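Monomethylamine corrinoid protein 1 (Methanosarcina barkeri, PDB 3EZX) carries methyl groups on a corrinoid cofactor between the methyltransferases MtmB and MtbA during methanogenesis from monomethylamine. Local coordinates at residues G102-I107 with L126-L131. Numbering follows the deposited sequence.
Sequences GDIHDI and LGVDVL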
ATOM      1  N   GLY A 102       7.582  11.609   7.278  1.00 27.81           N
ATOM      2  CA  GLY A 102       7.295  11.353   8.678  1.00 25.29           C
ATOM      3  C   GLY A 102       6.476  10.103   8.918  1.00 29.02           C
ATOM      4  O   GLY A 102       6.194   9.754  10.060  1.00 37.74           O
ATOM      5  N   ASP A 103       6.102   9.427   7.839  1.00 33.44           N
ATOM      6  CA  ASP A 103       5.298   8.215   7.922  1.00 33.18           C
ATOM      7  C   ASP A 103       6.173   7.000   7.606  1.00 31.27           C
ATOM      8  O   ASP A 103       6.947   7.027   6.654  1.00 33.48           O
ATOM      9  CB  ASP A 103       4.155   8.297   6.904  1.00 23.09           C
ATOM     10  CG  ASP A 103       2.955   7.445   7.294  1.00 36.51           C
ATOM     11  OD1 ASP A 103       3.152   6.300   7.752  1.00 21.41           O
ATOM     12  OD2 ASP A 103       1.810   7.922   7.131  1.00 22.94           O
ATOM     13  N   ILE A 104       6.064   5.938   8.398  1.00 27.32           N
ATOM     14  CA  ILE A 104       6.867   4.748   8.123  1.00 33.83           C
ATOM     15  C   ILE A 104       6.019   3.510   7.892  1.00 24.65           C
ATOM     16  O   ILE A 104       6.547   2.411   7.743  1.00 40.81           O
ATOM     17  CB  ILE A 104       7.883   4.445   9.244  1.00 25.79           C
ATOM     18  CG1 ILE A 104       7.156   3.979  10.502  1.00 18.93           C
ATOM     19  CG2 ILE A 104       8.729   5.675   9.507  1.00 27.09           C
ATOM     20  CD1 ILE A 104       8.082   3.656  11.645  1.00 23.06           C
ATOM     21  N   HIS A 105       4.703   3.687   7.877  1.00 24.60           N
ATOM     22  CA  HIS A 105       3.800   2.575   7.618  1.00 25.55           C
ATOM     23  C   HIS A 105       4.098   2.187   6.176  1.00 22.31           C
ATOM     24  O   HIS A 105       3.925   3.000   5.269  1.00 28.59           O
ATOM     25  CB  HIS A 105       2.332   3.011   7.737  1.00 32.82           C
ATOM     26  CG  HIS A 105       1.912   3.398   9.125  1.00 34.89           C
ATOM     27  ND1 HIS A 105       2.161   4.624   9.702  1.00 35.94           N
ATOM     28  CD2 HIS A 105       1.235   2.688  10.063  1.00 28.65           C
ATOM     29  CE1 HIS A 105       1.636   4.617  10.938  1.00 27.60           C
ATOM     30  NE2 HIS A 105       1.061   3.461  11.208  1.00 26.33           N
ATOM     31  N   ASP A 106       4.544   0.957   5.952  1.00 19.79           N
ATOM     32  CA  ASP A 106       4.868   0.542   4.599  1.00 26.22           C
ATOM     33  C   ASP A 106       4.180  -0.730   4.111  1.00 23.13           C
ATOM     34  O   ASP A 106       4.269  -1.069   2.935  1.00 33.31           O
ATOM     35  CB  ASP A 106       6.388   0.402   4.453  1.00 28.48           C
ATOM     36  CG  ASP A 106       6.950  -0.769   5.235  1.00 33.47           C
ATOM     37  OD1 ASP A 106       6.229  -1.322   6.088  1.00 37.07           O
ATOM     38  OD2 ASP A 106       8.122  -1.131   4.997  1.00 37.96           O
ATOM     39  N   ILE A 107       3.488  -1.435   4.995  1.00 16.02           N
ATOM     40  CA  ILE A 107       2.808  -2.664   4.583  1.00 17.81           C
ATOM     41  C   ILE A 107       1.881  -2.432   3.386  1.00 26.54           C
ATOM     42  O   ILE A 107       1.991  -3.119   2.366  1.00 23.06           O
ATOM     43  CB  ILE A 107       2.011  -3.272   5.754  1.00 23.39           C
ATOM     44  CG1 ILE A 107       2.984  -3.709   6.854  1.00 12.67           C
ATOM     45  CG2 ILE A 107       1.184  -4.463   5.277  1.00 24.27           C
ATOM     46  CD1 ILE A 107       2.339  -4.295   8.073  1.00 11.74           C
ATOM     47  N   LEU A 126      10.470   4.732  -3.725  1.00 27.44           N
ATOM     48  CA  LEU A 126      11.272   5.686  -2.958  1.00 30.01           C
ATOM     49  C   LEU A 126      11.422   5.351  -1.467  1.00 24.86           C
ATOM     50  O   LEU A 126      12.225   5.973  -0.767  1.00 31.94           O
ATOM     51  CB  LEU A 126      10.700   7.102  -3.109  1.00 22.74           C
ATOM     52  CG  LEU A 126      10.683   7.694  -4.523  1.00 36.23           C
ATOM     53  CD1 LEU A 126      10.269   9.162  -4.467  1.00 22.03           C
ATOM     54  CD2 LEU A 126      12.063   7.563  -5.157  1.00 30.48           C
ATOM     55  N   GLY A 127      10.663   4.369  -0.987  1.00 22.43           N
ATOM     56  CA  GLY A 127      10.735   3.990   0.414  1.00 28.68           C
ATOM     57  C   GLY A 127       9.712   4.741   1.249  1.00 28.42           C
ATOM     58  O   GLY A 127       8.641   5.074   0.748  1.00 27.21           O
ATOM     59  N   VAL A 128      10.038   5.013   2.513  1.00 26.62           N
ATOM     60  CA  VAL A 128       9.132   5.730   3.413  1.00 26.11           C
ATOM     61  C   VAL A 128       9.743   7.046   3.888  1.00 30.99           C
ATOM     62  O   VAL A 128      10.936   7.288   3.700  1.00 40.36           O
ATOM     63  CB  VAL A 128       8.789   4.889   4.681  1.00 34.27           C
ATOM     64  CG1 VAL A 128       8.177   3.561   4.287  1.00 26.49           C
ATOM     65  CG2 VAL A 128      10.039   4.669   5.524  1.00 20.50           C
ATOM     66  N   ASP A 129       8.927   7.896   4.506  1.00 28.52           N
ATOM     67  CA  ASP A 129       9.420   9.166   5.027  1.00 32.02           C
ATOM     68  C   ASP A 129      10.093   9.976   3.916  1.00 27.61           C
ATOM     69  O   ASP A 129      11.096  10.649   4.138  1.00 26.69           O
ATOM     70  CB  ASP A 129      10.401   8.874   6.175  1.00 25.63           C
ATOM     71  CG  ASP A 129      10.999  10.126   6.783  1.00 33.20           C
ATOM     72  OD1 ASP A 129      10.242  11.080   7.052  1.00 36.56           O
ATOM     73  OD2 ASP A 129      12.230  10.142   7.005  1.00 25.33           O
ATOM     74  N   VAL A 130       9.518   9.909   2.720  1.00 31.38           N
ATOM     75  CA  VAL A 130      10.041  10.614   1.551  1.00 25.75           C
ATOM     76  C   VAL A 130       9.624  12.080   1.513  1.00 33.49           C
ATOM     77  O   VAL A 130       8.438  12.392   1.622  1.00 39.06           O
ATOM     78  CB  VAL A 130       9.545   9.957   0.252  1.00 27.69           C
ATOM     79  CG1 VAL A 130      10.179  10.637  -0.949  1.00 25.29           C
ATOM     80  CG2 VAL A 130       9.860   8.465   0.269  1.00 37.25           C
ATOM     81  N   LEU A 131      10.596  12.975   1.348  1.00 32.27           N
ATOM     82  CA  LEU A 131      10.315  14.410   1.275  1.00 34.46           C
ATOM     83  C   LEU A 131       9.530  14.695  -0.003  1.00 33.27           C
ATOM     84  O   LEU A 131       9.710  14.007  -1.010  1.00 36.44           O
ATOM     85  CB  LEU A 131      11.620  15.211   1.256  1.00 38.03           C
ATOM     86  CG  LEU A 131      12.526  15.145   2.489  1.00 47.22           C
ATOM     87  CD1 LEU A 131      13.908  15.677   2.138  1.00 43.89           C
ATOM     88  CD2 LEU A 131      11.911  15.942   3.628  1.00 36.95           C
TER
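Val128 lays its isopropyl group over the backbone of the cofactor-binding loop 102-107. Its CG1, beside the valine's own backbone N and anti to its carbonyl carbon (chi1 -57°), reaches CB of Asp106 at 3.6 Å, while CG2 faces the Ile104 side chain more loosely, 4.3 Å from Ile104 CB. The beta carbon itself sits against the peptide between Asp103 and Ile104. Next along the chain, Asp129 makes the polar part of the contact. Its carboxylate, swung anti to the backbone N (chi1 179°), accepts the amide of Gly102 on the anti lone pair of OD1, with Gly102 N 2.7 Å from Asp129 OD1. A weak, bent bond runs the other way, from Asp129 N to Asp103 O. An asparagine in its place removes the negative charge and, if its amide nitrogen turned toward Gly102, would probably leave that N-H without its acceptor. In this Rossmann-like B12-binding domain, the two loops follow the neighbouring parallel strands 94-99 and 122-125, and the first loop carries the start of the Asp-X-His-X-X-Gly motif. His105 NE2 ligates the cobalt. His105 ND1 donates to Asp103 OD1 at 2.8 Å, with the oxygen close to the imidazole plane. Asp103 OD1 also accepts from His105 N, at 3.0 Å, closing an Asx turn; two donors thus fix the Asp103 carboxylate, while the ND1 bond and the cobalt hold the ring's rotation. The Ser158 hydroxyl and the Leu154 backbone N hydrogen-bond to Asp103 OD2. Gly102 O, Ile104 N and Asp106 OD1 hydrogen-bond to the corrinoid.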